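Local structure of glutaredoxin (Chlorella sorokiniana, 4I2U) at residues N15-F20 / A103-E108; R33-F38 / D85-L90; L63-G68 / R73-G78; Q79-G84 / E97-N102. The protein binds glutathione and probably uses it to reduce disulfides or glutathionylated proteins, as thioredoxin-fold glutaredoxins do in cell redox homeostasis. One frame throughout, in Å; residues are numbered along the deposited sequence. Where two conformers were deposited one is given.

Interaction 1: N15-F20 / A103-E108; sequences NKVVIF and AGVLLE
The ammonium group of Lys16 reaches over to the carbonyl oxygen of Ala103, NZ to O 2.9 Å, meeting it at a C=O...N angle of 134° and tilted 23° from the carbonyl plane. A long, weak ion pair with Asp77 OD2 gives the same nitrogen a second partner. Lys16 gets there by bending at chi2 (-66°) and again at chi4, and its aliphatic part folds against Val105: CB and CG each lie 3.6 Å from Val105 CG1. One residue further along, Val17 CG2 meets the other branch of Val105, CG2, at a looser 4.2 Å. The acceptor stands at a helix end, where Gly104, with positive phi, closes a Schellman motif, so the lysine adds a bond to a carbonyl at the C-terminal end of the helix and its charge probably suits the helix dipole. The contact thus fastens the start of strand 17-21, beside its neighbour 45-48, to the tail leaving helix 95-102, whose Leu100 packs on both Val17 and Val105.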
loop_
_atom_site.group_PDB
_atom_site.type_symbol
_atom_site.label_atom_id
_atom_site.label_comp_id
_atom_site.label_asym_id
_atom_site.label_seq_id
_atom_site.Cartn_x
_atom_site.Cartn_y
_atom_site.Cartn_z
ATOM N N ASN A 15 1.688 -0.452 -10.535
ATOM C CA ASN A 15 0.482 -1.011 -9.934
ATOM C C ASN A 15 -0.213 0.083 -9.173
ATOM O O ASN A 15 0.431 0.792 -8.415
ATOM C CB ASN A 15 0.837 -2.138 -8.982
ATOM C CG ASN A 15 1.589 -3.238 -9.657
ATOM O OD1 ASN A 15 0.986 -4.111 -10.282
ATOM N ND2 ASN A 15 2.908 -3.194 -9.584
ATOM N N LYS A 16 -1.516 0.230 -9.355
ATOM C CA LYS A 16 -2.239 1.351 -8.785
ATOM C C LYS A 16 -2.404 1.294 -7.274
ATOM O O LYS A 16 -2.508 2.326 -6.643
ATOM C CB LYS A 16 -3.621 1.452 -9.437
ATOM C CG LYS A 16 -3.597 1.795 -10.913
ATOM C CD LYS A 16 -3.073 3.192 -11.124
ATOM C CE LYS A 16 -3.129 3.591 -12.582
ATOM N NZ LYS A 16 -3.564 5.001 -12.749
ATOM N N VAL A 17 -2.508 0.106 -6.691
ATOM C CA VAL A 17 -2.751 -0.021 -5.262
ATOM C C VAL A 17 -1.731 -0.988 -4.717
ATOM O O VAL A 17 -1.757 -2.181 -5.053
ATOM C CB VAL A 17 -4.180 -0.503 -4.968
ATOM C CG1 VAL A 17 -4.379 -0.618 -3.482
ATOM C CG2 VAL A 17 -5.181 0.455 -5.577
ATOM N N VAL A 18 -0.799 -0.474 -3.922
ATOM C CA VAL A 18 0.291 -1.274 -3.388
ATOM C C VAL A 18 0.341 -1.169 -1.877
ATOM O O VAL A 18 0.246 -0.070 -1.318
ATOM C CB VAL A 18 1.646 -0.806 -3.981
ATOM C CG1 VAL A 18 2.810 -1.590 -3.392
ATOM C CG2 VAL A 18 1.633 -0.944 -5.497
ATOM N N ILE A 19 0.517 -2.294 -1.207
ATOM C CA ILE A 19 0.718 -2.293 0.231
ATOM C C ILE A 19 1.950 -3.134 0.540
ATOM O O ILE A 19 1.979 -4.341 0.258
ATOM C CB ILE A 19 -0.542 -2.750 0.996
ATOM C CG1 ILE A 19 -0.258 -2.743 2.493
ATOM C CG2 ILE A 19 -1.067 -4.120 0.516
ATOM C CD1 ILE A 19 -1.519 -2.817 3.346
ATOM N N PHE A 20 2.991 -2.493 1.057
ATOM C CA PHE A 20 4.147 -3.225 1.572
ATOM C C PHE A 20 3.761 -3.661 2.964
ATOM O O PHE A 20 3.349 -2.839 3.784
ATOM C CB PHE A 20 5.396 -2.336 1.562
ATOM C CG PHE A 20 5.844 -1.980 0.164
ATOM C CD1 PHE A 20 5.400 -0.827 -0.454
ATOM C CD2 PHE A 20 6.670 -2.828 -0.561
ATOM C CE1 PHE A 20 5.771 -0.526 -1.749
ATOM C CE2 PHE A 20 7.044 -2.539 -1.853
ATOM C CZ PHE A 20 6.601 -1.397 -2.458
ATOM N N ALA A 103 -7.427 7.453 -9.531
ATOM C CA ALA A 103 -6.452 6.515 -10.067
ATOM C C ALA A 103 -7.050 5.596 -11.122
ATOM O O ALA A 103 -6.327 4.844 -11.771
ATOM C CB ALA A 103 -5.844 5.694 -8.932
ATOM N N GLY A 104 -8.368 5.652 -11.295
ATOM C CA GLY A 104 -9.038 4.879 -12.321
ATOM C C GLY A 104 -9.365 3.443 -11.953
ATOM O O GLY A 104 -9.661 2.635 -12.829
ATOM N N VAL A 105 -9.327 3.113 -10.670
ATOM C CA VAL A 105 -9.556 1.742 -10.236
ATOM C C VAL A 105 -10.821 1.579 -9.410
ATOM O O VAL A 105 -11.085 0.494 -8.878
ATOM C CB VAL A 105 -8.338 1.169 -9.440
ATOM C CG1 VAL A 105 -7.102 1.147 -10.309
ATOM C CG2 VAL A 105 -8.093 1.938 -8.144
ATOM N N LEU A 106 -11.604 2.651 -9.311
ATOM C CA LEU A 106 -12.882 2.608 -8.613
ATOM C C LEU A 106 -13.870 3.442 -9.386
ATOM O O LEU A 106 -13.583 4.590 -9.731
ATOM C CB LEU A 106 -12.718 3.133 -7.182
ATOM C CG LEU A 106 -13.963 3.261 -6.304
ATOM C CD1 LEU A 106 -14.629 1.899 -6.113
ATOM C CD2 LEU A 106 -13.600 3.863 -4.959
ATOM N N LEU A 107 -15.032 2.866 -9.670
ATOM C CA LEU A 107 -16.144 3.593 -10.260
ATOM C C LEU A 107 -17.039 4.210 -9.202
ATOM O O LEU A 107 -17.123 3.715 -8.076
ATOM C CB LEU A 107 -17.014 2.630 -11.077
ATOM C CG LEU A 107 -16.304 1.876 -12.193
ATOM C CD1 LEU A 107 -17.234 0.828 -12.801
ATOM C CD2 LEU A 107 -15.818 2.836 -13.254
ATOM N N GLU A 108 -17.748 5.274 -9.573
ATOM C CA GLU A 108 -18.871 5.745 -8.785
ATOM C C GLU A 108 -19.975 4.692 -8.874
ATOM O O GLU A 108 -20.158 4.073 -9.920
ATOM C CB GLU A 108 -19.375 7.092 -9.315
ATOM C CG GLU A 108 -18.290 8.149 -9.429
ATOM C CD GLU A 108 -18.778 9.540 -9.054
ATOM O OE1 GLU A 108 -19.523 9.662 -8.056
ATOM O OE2 GLU A 108 -18.417 10.510 -9.758
#

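Interaction 2: R33-F38 / D85-L90; sequences RALEKF and DDTDAL. With GSH (glutathione), chain B.
Ala34 presses its methyl group against the backbone of helix 84-93, CB lying 3.9 Å from Asp88 CA and 4.1 Å from Thr87 O, and this small side chain lets the two helices come within 5.3 Å at the CA atoms of Ala34 and Asp88. The buried part is completed by Thr87, whose CG2, set anti to the backbone N, touches Ala34 CB and, 4.2 Å away, Leu35 CG; the threonine and leucine side chains meet at about a right angle. The hydroxyl of Thr87 is turned to another task, bonding Gly83 O one turn back. Toward solvent the fit slackens: Asp88 OD1 lies 4.3 Å from Ala34 CB, and Lys37 NZ stays 6.2 Å from that carboxylate oxygen, too far for a salt bridge. At the start of the same helix, Asp85 N gives glutathione O11 a nearly straight bond of 2.9 Å (172°), while Asp85 OD1 forms a salt bridge with Lys30 NZ of helix 26-36. Replacing Asp85 by an alanine is likely to leave Lys30 without its salt-bridge partner and to take one negative charge away from the ligand's amino group, which Asp85 OD2 approaches. Helices 26-36 and 84-93 thus pack together on one face of the thioredoxin-fold sheet, with Ile81 of strand 79-82 against Thr87 and Ile44 against Leu35.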
loop_
_atom_site.group_PDB
_atom_site.type_symbol
_atom_site.label_atom_id
_atom_site.label_comp_id
_atom_site.label_asym_id
_atom_site.label_seq_id
_atom_site.Cartn_x
_atom_site.Cartn_y
_atom_site.Cartn_z
ATOM N N ARG A 33 -7.863 -4.871 4.743
ATOM C CA ARG A 33 -9.316 -4.918 4.869
ATOM C C ARG A 33 -9.954 -3.609 4.458
ATOM O O ARG A 33 -11.028 -3.595 3.852
ATOM C CB ARG A 33 -9.720 -5.325 6.285
ATOM C CG ARG A 33 -9.456 -6.804 6.570
ATOM C CD ARG A 33 -9.664 -7.171 8.045
ATOM N NE ARG A 33 -9.563 -8.617 8.256
ATOM C CZ ARG A 33 -9.380 -9.205 9.438
ATOM N NH1 ARG A 33 -9.270 -8.478 10.545
ATOM N NH2 ARG A 33 -9.305 -10.535 9.509
ATOM N N ALA A 34 -9.302 -2.495 4.754
ATOM C CA ALA A 34 -9.810 -1.199 4.328
ATOM C C ALA A 34 -9.862 -1.095 2.804
ATOM O O ALA A 34 -10.867 -0.671 2.229
ATOM C CB ALA A 34 -8.952 -0.088 4.905
ATOM N N LEU A 35 -8.784 -1.474 2.136
ATOM C CA LEU A 35 -8.735 -1.441 0.685
ATOM C C LEU A 35 -9.748 -2.412 0.060
ATOM O O LEU A 35 -10.348 -2.108 -0.979
ATOM C CB LEU A 35 -7.324 -1.784 0.204
ATOM C CG LEU A 35 -6.253 -0.744 0.566
ATOM C CD1 LEU A 35 -4.885 -1.344 0.410
ATOM C CD2 LEU A 35 -6.403 0.491 -0.301
ATOM N N GLU A 36 -9.978 -3.549 0.708
ATOM C CA GLU A 36 -10.852 -4.583 0.166
ATOM C C GLU A 36 -12.309 -4.199 0.228
ATOM O O GLU A 36 -13.135 -4.868 -0.390
ATOM C CB GLU A 36 -10.629 -5.905 0.893
ATOM C CG GLU A 36 -9.309 -6.579 0.523
ATOM C CD GLU A 36 -8.873 -7.650 1.501
ATOM O OE1 GLU A 36 -9.675 -8.035 2.375
ATOM O OE2 GLU A 36 -7.716 -8.094 1.391
ATOM N N LYS A 37 -12.651 -3.123 0.925
ATOM C CA LYS A 37 -14.013 -2.600 0.863
ATOM C C LYS A 37 -14.323 -2.108 -0.543
ATOM O O LYS A 37 -15.482 -2.061 -0.944
ATOM C CB LYS A 37 -14.190 -1.439 1.832
ATOM C CG LYS A 37 -14.037 -1.784 3.292
ATOM C CD LYS A 37 -14.034 -0.513 4.133
ATOM C CE LYS A 37 -13.931 -0.808 5.619
ATOM N NZ LYS A 37 -15.227 -1.256 6.199
ATOM N N PHE A 38 -13.298 -1.710 -1.287
ATOM C CA PHE A 38 -13.490 -1.038 -2.571
ATOM C C PHE A 38 -12.968 -1.802 -3.759
ATOM O O PHE A 38 -13.460 -1.596 -4.878
ATOM C CB PHE A 38 -12.827 0.338 -2.524
ATOM C CG PHE A 38 -13.246 1.147 -1.342
ATOM C CD1 PHE A 38 -14.547 1.593 -1.246
ATOM C CD2 PHE A 38 -12.375 1.408 -0.307
ATOM C CE1 PHE A 38 -14.967 2.320 -0.159
ATOM C CE2 PHE A 38 -12.792 2.146 0.790
ATOM C CZ PHE A 38 -14.088 2.598 0.865
ATOM N N ASP A 85 -3.328 2.431 10.235
ATOM C CA ASP A 85 -4.287 3.342 10.828
ATOM C C ASP A 85 -4.669 4.430 9.831
ATOM O O ASP A 85 -5.831 4.769 9.714
ATOM C CB ASP A 85 -3.726 3.971 12.090
ATOM C CG ASP A 85 -3.673 3.005 13.258
ATOM O OD1 ASP A 85 -4.341 1.949 13.216
ATOM O OD2 ASP A 85 -2.935 3.326 14.200
ATOM N N ASP A 86 -3.694 4.972 9.105
ATOM C CA ASP A 86 -3.988 6.027 8.130
ATOM C C ASP A 86 -4.910 5.515 7.038
ATOM O O ASP A 86 -5.868 6.200 6.637
ATOM C CB ASP A 86 -2.716 6.560 7.458
ATOM C CG ASP A 86 -1.782 7.263 8.401
ATOM O OD1 ASP A 86 -2.253 7.946 9.334
ATOM O OD2 ASP A 86 -0.558 7.142 8.178
ATOM N N THR A 87 -4.629 4.327 6.524
ATOM C CA THR A 87 -5.402 3.795 5.415
ATOM C C THR A 87 -6.826 3.507 5.867
ATOM O O THR A 87 -7.791 3.786 5.135
ATOM C CB THR A 87 -4.733 2.537 4.840
ATOM O OG1 THR A 87 -3.441 2.870 4.322
ATOM C CG2 THR A 87 -5.551 1.940 3.710
ATOM N N ASP A 88 -6.982 2.943 7.047
ATOM C CA ASP A 88 -8.302 2.711 7.606
ATOM C C ASP A 88 -9.075 4.018 7.788
ATOM O O ASP A 88 -10.262 4.101 7.466
ATOM C CB ASP A 88 -8.160 1.991 8.939
ATOM C CG ASP A 88 -9.480 1.616 9.524
ATOM O OD1 ASP A 88 -10.101 0.659 9.010
ATOM O OD2 ASP A 88 -9.903 2.301 10.482
ATOM N N ALA A 89 -8.414 5.045 8.301
ATOM C CA ALA A 89 -9.054 6.350 8.478
ATOM C C ALA A 89 -9.480 6.943 7.144
ATOM O O ALA A 89 -10.578 7.494 7.016
ATOM C CB ALA A 89 -8.118 7.287 9.198
ATOM N N LEU A 90 -8.630 6.831 6.134
ATOM C CA LEU A 90 -8.962 7.357 4.807
ATOM C C LEU A 90 -10.098 6.584 4.153
ATOM O O LEU A 90 -10.901 7.145 3.428
ATOM C CB LEU A 90 -7.713 7.338 3.929
ATOM C CG LEU A 90 -6.632 8.309 4.377
ATOM C CD1 LEU A 90 -5.344 7.921 3.667
ATOM C CD2 LEU A 90 -6.980 9.750 4.089
HETATM N N1 GSH B . 0.577 2.846 13.619
HETATM C CA1 GSH B . 1.332 2.112 12.592
HETATM C C1 GSH B . 0.392 1.899 11.433
HETATM O O11 GSH B . -0.768 2.342 11.539
HETATM O O12 GSH B . 0.789 1.323 10.389
HETATM C CB1 GSH B . 1.867 0.826 13.217
HETATM C CG1 GSH B . 2.757 0.021 12.278
HETATM C CD1 GSH B . 3.736 -0.852 13.045
HETATM O OE1 GSH B . 4.348 -0.434 14.031
HETATM N N2 GSH B . 3.939 -2.070 12.577
HETATM C CA2 GSH B . 4.944 -2.967 13.156
HETATM C C2 GSH B . 6.296 -2.818 12.496
HETATM O O2 GSH B . 6.414 -2.262 11.415
HETATM C CB2 GSH B . 4.470 -4.418 13.071
HETATM S SG2 GSH B . 3.059 -4.742 14.166
HETATM N N3 GSH B . 7.344 -3.279 13.164
HETATM C CA3 GSH B . 8.687 -3.053 12.687
HETATM C C3 GSH B . 9.079 -3.883 11.489
HETATM O O31 GSH B . 8.384 -4.848 11.113
HETATM O O32 GSH B . 10.137 -3.527 10.918
#

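Interaction 3: L63-G68 / R73-G78; sequences LELTGG and RVFIDG
Thr66 and Arg73 are the nearest backbone pair, 8.1 Å between CA atoms, where helix 55-66 of the thioredoxin fold gives way, through Gly67 with its positive phi, to the loop leading into strand 73-76. Gly68 follows in an extended conformation, and side chains fill the space between helix end and strand. In the conformer described, one of two, the Arg73 guanidinium lies with one face over the Gly68 peptide, Gly68 O standing 3.3 Å above its centre. From NH1 a weak, bent bond runs to Thr66 OG1 (2.9 Å, 125°), a hydroxyl also bonded to Leu62 O one turn back and weakly approached by Gly68 N. The firmer polar hold on Arg73 is from NE to Ser70 O, within the loop that contributes to the glutathione pocket. With chi1 at 77°, Thr66 places OG1 by the arginine and its CG2 methyl by the Phe75 ring. A valine in place of Thr66 would probably leave NH1 without this weak acceptor, Gly68 N without its weak partner and Leu62 O without the hydroxyl. Leu65 also approaches that ring, alongside Ile12 of helix 3-14, its CD2 lying 4.0 Å from Phe75 CE2. Closer still is the Thr66 methyl, which meets the ring at its far end, CG2 to CZ, across 3.6 Å.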
loop_
_atom_site.group_PDB
_atom_site.type_symbol
_atom_site.label_atom_id
_atom_site.label_comp_id
_atom_site.label_asym_id
_atom_site.label_seq_id
_atom_site.Cartn_x
_atom_site.Cartn_y
_atom_site.Cartn_z
ATOM N N LEU A 63 12.026 3.714 4.238
ATOM C CA LEU A 63 12.380 4.790 5.160
ATOM C C LEU A 63 12.836 6.016 4.357
ATOM O O LEU A 63 12.425 7.163 4.623
ATOM C CB LEU A 63 13.485 4.321 6.091
ATOM C CG LEU A 63 14.150 5.383 6.961
ATOM C CD1 LEU A 63 13.160 6.094 7.868
ATOM C CD2 LEU A 63 15.253 4.733 7.765
ATOM N N GLU A 64 13.686 5.796 3.358
ATOM C CA GLU A 64 14.144 6.897 2.524
ATOM C C GLU A 64 13.003 7.558 1.767
ATOM O O GLU A 64 12.937 8.797 1.679
ATOM C CB GLU A 64 15.212 6.414 1.543
ATOM C CG GLU A 64 16.475 5.895 2.186
ATOM C CD GLU A 64 17.488 5.521 1.151
ATOM O OE1 GLU A 64 17.385 4.423 0.589
ATOM O OE2 GLU A 64 18.382 6.340 0.864
ATOM N N LEU A 65 12.098 6.779 1.201
ATOM C CA LEU A 65 11.060 7.336 0.345
ATOM C C LEU A 65 9.931 7.958 1.139
ATOM O O LEU A 65 9.370 8.968 0.714
ATOM C CB LEU A 65 10.514 6.236 -0.568
ATOM C CG LEU A 65 9.460 6.675 -1.579
ATOM C CD1 LEU A 65 9.937 7.835 -2.453
ATOM C CD2 LEU A 65 9.022 5.470 -2.417
ATOM N N THR A 66 9.591 7.366 2.282
ATOM C CA THR A 66 8.362 7.735 2.998
ATOM C C THR A 66 8.564 8.346 4.374
ATOM O O THR A 66 7.632 8.949 4.901
ATOM C CB THR A 66 7.397 6.539 3.192
ATOM O OG1 THR A 66 7.871 5.690 4.256
ATOM C CG2 THR A 66 7.201 5.745 1.892
ATOM N N GLY A 67 9.739 8.187 4.974
ATOM C CA GLY A 67 9.967 8.726 6.306
ATOM C C GLY A 67 9.870 7.733 7.433
ATOM O O GLY A 67 10.140 8.084 8.573
ATOM N N GLY A 68 9.509 6.494 7.137
ATOM C CA GLY A 68 9.416 5.467 8.166
ATOM C C GLY A 68 9.622 4.081 7.580
ATOM O O GLY A 68 9.433 3.885 6.390
ATOM N N ARG A 73 3.181 0.104 4.431
ATOM C CA ARG A 73 3.344 1.356 3.705
ATOM C C ARG A 73 2.499 1.232 2.458
ATOM O O ARG A 73 2.707 0.348 1.641
ATOM C CB ARG A 73 4.813 1.642 3.376
ATOM C CG ARG A 73 5.733 1.704 4.595
ATOM C CD ARG A 73 5.867 3.100 5.179
ATOM N NE ARG A 73 6.110 3.110 6.617
ATOM C CZ ARG A 73 6.284 4.215 7.327
ATOM N NH1 ARG A 73 6.318 5.403 6.723
ATOM N NH2 ARG A 73 6.445 4.137 8.637
ATOM N N VAL A 74 1.490 2.091 2.354
ATOM C CA VAL A 74 0.457 1.990 1.320
ATOM C C VAL A 74 0.619 3.116 0.305
ATOM O O VAL A 74 0.823 4.288 0.673
ATOM C CB VAL A 74 -0.931 2.043 1.958
ATOM C CG1 VAL A 74 -2.017 1.887 0.928
ATOM C CG2 VAL A 74 -1.050 0.958 3.037
ATOM N N PHE A 75 0.518 2.745 -0.972
ATOM C CA PHE A 75 0.681 3.678 -2.086
ATOM C C PHE A 75 -0.498 3.554 -3.047
ATOM O O PHE A 75 -0.886 2.438 -3.434
ATOM C CB PHE A 75 1.953 3.378 -2.867
ATOM C CG PHE A 75 3.217 3.568 -2.102
ATOM C CD1 PHE A 75 3.663 2.617 -1.204
ATOM C CD2 PHE A 75 3.991 4.692 -2.328
ATOM C CE1 PHE A 75 4.858 2.790 -0.539
ATOM C CE2 PHE A 75 5.182 4.869 -1.655
ATOM C CZ PHE A 75 5.624 3.913 -0.772
ATOM N N ILE A 76 -1.088 4.690 -3.419
ATOM C CA ILE A 76 -2.165 4.736 -4.397
ATOM C C ILE A 76 -1.651 5.530 -5.587
ATOM O O ILE A 76 -1.327 6.714 -5.471
ATOM C CB ILE A 76 -3.417 5.433 -3.829
ATOM C CG1 ILE A 76 -3.867 4.813 -2.498
ATOM C CG2 ILE A 76 -4.526 5.403 -4.861
ATOM C CD1 ILE A 76 -4.195 3.324 -2.549
ATOM N N ASP A 77 -1.540 4.875 -6.726
ATOM C CA ASP A 77 -1.018 5.486 -7.948
ATOM C C ASP A 77 0.333 6.157 -7.701
ATOM O O ASP A 77 0.631 7.233 -8.229
ATOM C CB ASP A 77 -2.024 6.487 -8.521
ATOM C CG ASP A 77 -1.996 6.566 -10.046
ATOM O OD1 ASP A 77 -1.151 5.889 -10.678
ATOM O OD2 ASP A 77 -2.829 7.315 -10.574
ATOM N N GLY A 78 1.167 5.511 -6.902
ATOM C CA GLY A 78 2.501 6.010 -6.610
ATOM C C GLY A 78 2.595 6.935 -5.411
ATOM O O GLY A 78 3.707 7.224 -4.954
#

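Interaction 4: Q79-G84 / E97-N102; sequences QFIGGG and EVMLRN. With GSH (glutathione), chain B.
Gln79 and Met99 bring the backbones of strand 79-82 and helix 95-102 nearest, yet their CA atoms are still 9.4 Å apart, so the long Met99 side chain has to bridge the space. It leaves the helix with CG anti to its own carbonyl carbon (chi1 -70°), runs out straight through chi2 and bends only at chi3, which lays the thioether end against one branch of Ile81. The CG2 methyl of Ile81 touches the last two atoms of Met99, SD and CE, each at 3.7 Å. Across the sulfur, at about a right angle, comes the extended side chain of Gln79, its OE1 resting 4.2 Å from Met99 SD in a loose contact near the surface. Beyond Ile81 the strand runs into three glycines, and here the segment turns from packing to ligand binding. Gly83 occupies the N-cap position of helix 84-93, its N bonded to Asp86 OD2, and Gly84 N donates a bond of 2.9 Å to glutathione O12 at 164°. A CB on Gly83 would collide with that same oxygen. The helix start therefore probably offers a favourable dipole to the ligand carboxylate. In the fold, Met99 packs on Ile81 of the outermost strand 79-82 and also reaches Ile76 of its antiparallel neighbour 73-76, while Ile81 has Thr87 and Leu90 of helix 84-93 on it as well.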
loop_
_atom_site.group_PDB
_atom_site.type_symbol
_atom_site.label_atom_id
_atom_site.label_comp_id
_atom_site.label_asym_id
_atom_site.label_seq_id
_atom_site.Cartn_x
_atom_site.Cartn_y
_atom_site.Cartn_z
ATOM N N GLN A 79 1.458 7.379 -4.873
ATOM C CA GLN A 79 1.441 8.307 -3.755
ATOM C C GLN A 79 1.381 7.577 -2.426
ATOM O O GLN A 79 0.411 6.853 -2.142
ATOM C CB GLN A 79 0.246 9.245 -3.874
ATOM C CG GLN A 79 0.201 10.248 -2.757
ATOM C CD GLN A 79 -0.951 11.214 -2.874
ATOM O OE1 GLN A 79 -1.831 11.080 -3.735
ATOM N NE2 GLN A 79 -0.941 12.225 -2.020
ATOM N N PHE A 80 2.385 7.766 -1.575
ATOM C CA PHE A 80 2.352 7.223 -0.227
ATOM C C PHE A 80 1.242 7.859 0.587
ATOM O O PHE A 80 1.168 9.088 0.681
ATOM C CB PHE A 80 3.699 7.473 0.447
ATOM C CG PHE A 80 3.735 7.067 1.884
ATOM C CD1 PHE A 80 3.574 5.746 2.242
ATOM C CD2 PHE A 80 3.941 7.994 2.889
ATOM C CE1 PHE A 80 3.603 5.358 3.558
ATOM C CE2 PHE A 80 3.975 7.584 4.217
ATOM C CZ PHE A 80 3.798 6.276 4.532
ATOM N N ILE A 81 0.356 7.043 1.158
ATOM C CA ILE A 81 -0.757 7.578 1.935
ATOM C C ILE A 81 -0.676 7.250 3.421
ATOM O O ILE A 81 -1.522 7.695 4.199
ATOM C CB ILE A 81 -2.137 7.139 1.387
ATOM C CG1 ILE A 81 -2.333 5.630 1.472
ATOM C CG2 ILE A 81 -2.318 7.631 -0.047
ATOM C CD1 ILE A 81 -3.798 5.201 1.297
ATOM N N GLY A 82 0.327 6.493 3.840
ATOM C CA GLY A 82 0.517 6.194 5.248
ATOM C C GLY A 82 0.513 4.721 5.561
ATOM O O GLY A 82 0.716 3.881 4.690
ATOM N N GLY A 83 0.329 4.431 6.844
ATOM C CA GLY A 83 0.292 3.069 7.337
ATOM C C GLY A 83 -1.111 2.526 7.501
ATOM O O GLY A 83 -2.048 2.932 6.785
ATOM N N GLY A 84 -1.278 1.576 8.411
ATOM C CA GLY A 84 -2.548 0.884 8.536
ATOM C C GLY A 84 -3.639 1.745 9.136
ATOM O O GLY A 84 -4.773 1.769 8.621
ATOM N N GLU A 97 -11.506 6.693 -1.230
ATOM C CA GLU A 97 -12.336 6.503 -2.413
ATOM C C GLU A 97 -12.045 7.560 -3.464
ATOM O O GLU A 97 -11.986 7.255 -4.643
ATOM C CB GLU A 97 -13.819 6.543 -2.046
ATOM C CG GLU A 97 -14.310 5.291 -1.377
ATOM C CD GLU A 97 -15.628 5.514 -0.689
ATOM O OE1 GLU A 97 -15.636 5.965 0.469
ATOM O OE2 GLU A 97 -16.675 5.255 -1.319
ATOM N N VAL A 98 -11.875 8.812 -3.057
ATOM C CA VAL A 98 -11.533 9.852 -4.016
ATOM C C VAL A 98 -10.226 9.499 -4.721
ATOM O O VAL A 98 -10.126 9.595 -5.945
ATOM C CB VAL A 98 -11.417 11.246 -3.338
ATOM C CG1 VAL A 98 -10.836 12.291 -4.310
ATOM C CG2 VAL A 98 -12.772 11.693 -2.808
ATOM N N MET A 99 -9.218 9.091 -3.963
ATOM C CA MET A 99 -7.947 8.717 -4.576
ATOM C C MET A 99 -8.063 7.536 -5.513
ATOM O O MET A 99 -7.444 7.513 -6.586
ATOM C CB MET A 99 -6.906 8.417 -3.506
ATOM C CG MET A 99 -6.476 9.672 -2.770
ATOM S SD MET A 99 -5.092 9.470 -1.660
ATOM C CE MET A 99 -5.882 8.545 -0.428
ATOM N N LEU A 100 -8.841 6.540 -5.123
ATOM C CA LEU A 100 -9.017 5.359 -5.971
ATOM C C LEU A 100 -9.773 5.695 -7.249
ATOM O O LEU A 100 -9.423 5.199 -8.321
ATOM C CB LEU A 100 -9.735 4.263 -5.195
ATOM C CG LEU A 100 -8.994 3.647 -4.006
ATOM C CD1 LEU A 100 -9.911 2.712 -3.276
ATOM C CD2 LEU A 100 -7.745 2.895 -4.437
ATOM N N ARG A 101 -10.785 6.541 -7.157
ATOM C CA ARG A 101 -11.479 6.970 -8.362
ATOM C C ARG A 101 -10.538 7.774 -9.263
ATOM O O ARG A 101 -10.506 7.578 -10.480
ATOM C CB ARG A 101 -12.722 7.788 -8.020
ATOM C CG ARG A 101 -13.846 6.946 -7.447
ATOM C CD ARG A 101 -15.201 7.659 -7.400
ATOM N NE ARG A 101 -15.186 8.748 -6.432
ATOM C CZ ARG A 101 -15.573 8.656 -5.156
ATOM N NH1 ARG A 101 -16.070 7.537 -4.638
ATOM N NH2 ARG A 101 -15.470 9.721 -4.399
ATOM N N ASN A 102 -9.737 8.661 -8.678
ATOM C CA ASN A 102 -8.814 9.448 -9.488
ATOM C C ASN A 102 -7.781 8.557 -10.177
ATOM O O ASN A 102 -7.316 8.868 -11.284
ATOM C CB ASN A 102 -8.094 10.490 -8.635
ATOM C CG ASN A 102 -8.994 11.624 -8.211
ATOM O OD1 ASN A 102 -10.084 11.806 -8.755
ATOM N ND2 ASN A 102 -8.547 12.389 -7.224
HETATM N N1 GSH B . 0.577 2.846 13.619
HETATM C CA1 GSH B . 1.332 2.112 12.592
HETATM C C1 GSH B . 0.392 1.899 11.433
HETATM O O11 GSH B . -0.768 2.342 11.539
HETATM O O12 GSH B . 0.789 1.323 10.389
HETATM C CB1 GSH B . 1.867 0.826 13.217
HETATM C CG1 GSH B . 2.757 0.021 12.278
HETATM C CD1 GSH B . 3.736 -0.852 13.045
HETATM O OE1 GSH B . 4.348 -0.434 14.031
HETATM N N2 GSH B . 3.939 -2.070 12.577
HETATM C CA2 GSH B . 4.944 -2.967 13.156
HETATM C C2 GSH B . 6.296 -2.818 12.496
HETATM O O2 GSH B . 6.414 -2.262 11.415
HETATM C CB2 GSH B . 4.470 -4.418 13.071
HETATM S SG2 GSH B . 3.059 -4.742 14.166
HETATM N N3 GSH B . 7.344 -3.279 13.164
HETATM C CA3 GSH B . 8.687 -3.053 12.687
HETATM C C3 GSH B . 9.079 -3.883 11.489
HETATM O O31 GSH B . 8.384 -4.848 11.113
HETATM O O32 GSH B . 10.137 -3.527 10.918
#

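From the N terminus, helix 3-14 leads into strand 17-21, where interaction 1 opens the widest loop; it closes only past helix 95-102, so the other three contacts lie within it. Interaction 2 opens next on helix 26-36 and ends on helix 84-93, enclosing interaction 3, a short closure from helix 55-66 to strand 73-76. Interaction 4 starts on strand 79-82 after interaction 3 has ended, and crosses interaction 2, its strand preceding helix 84-93 and its helix following it. Strands 17-21, 73-76 and 79-82 join interactions 1, 3 and 4 in one sheet, with Val74 bonded to Ile81 and Gly82, while interactions 2 and 4 share glutathione at the start of helix 84-93.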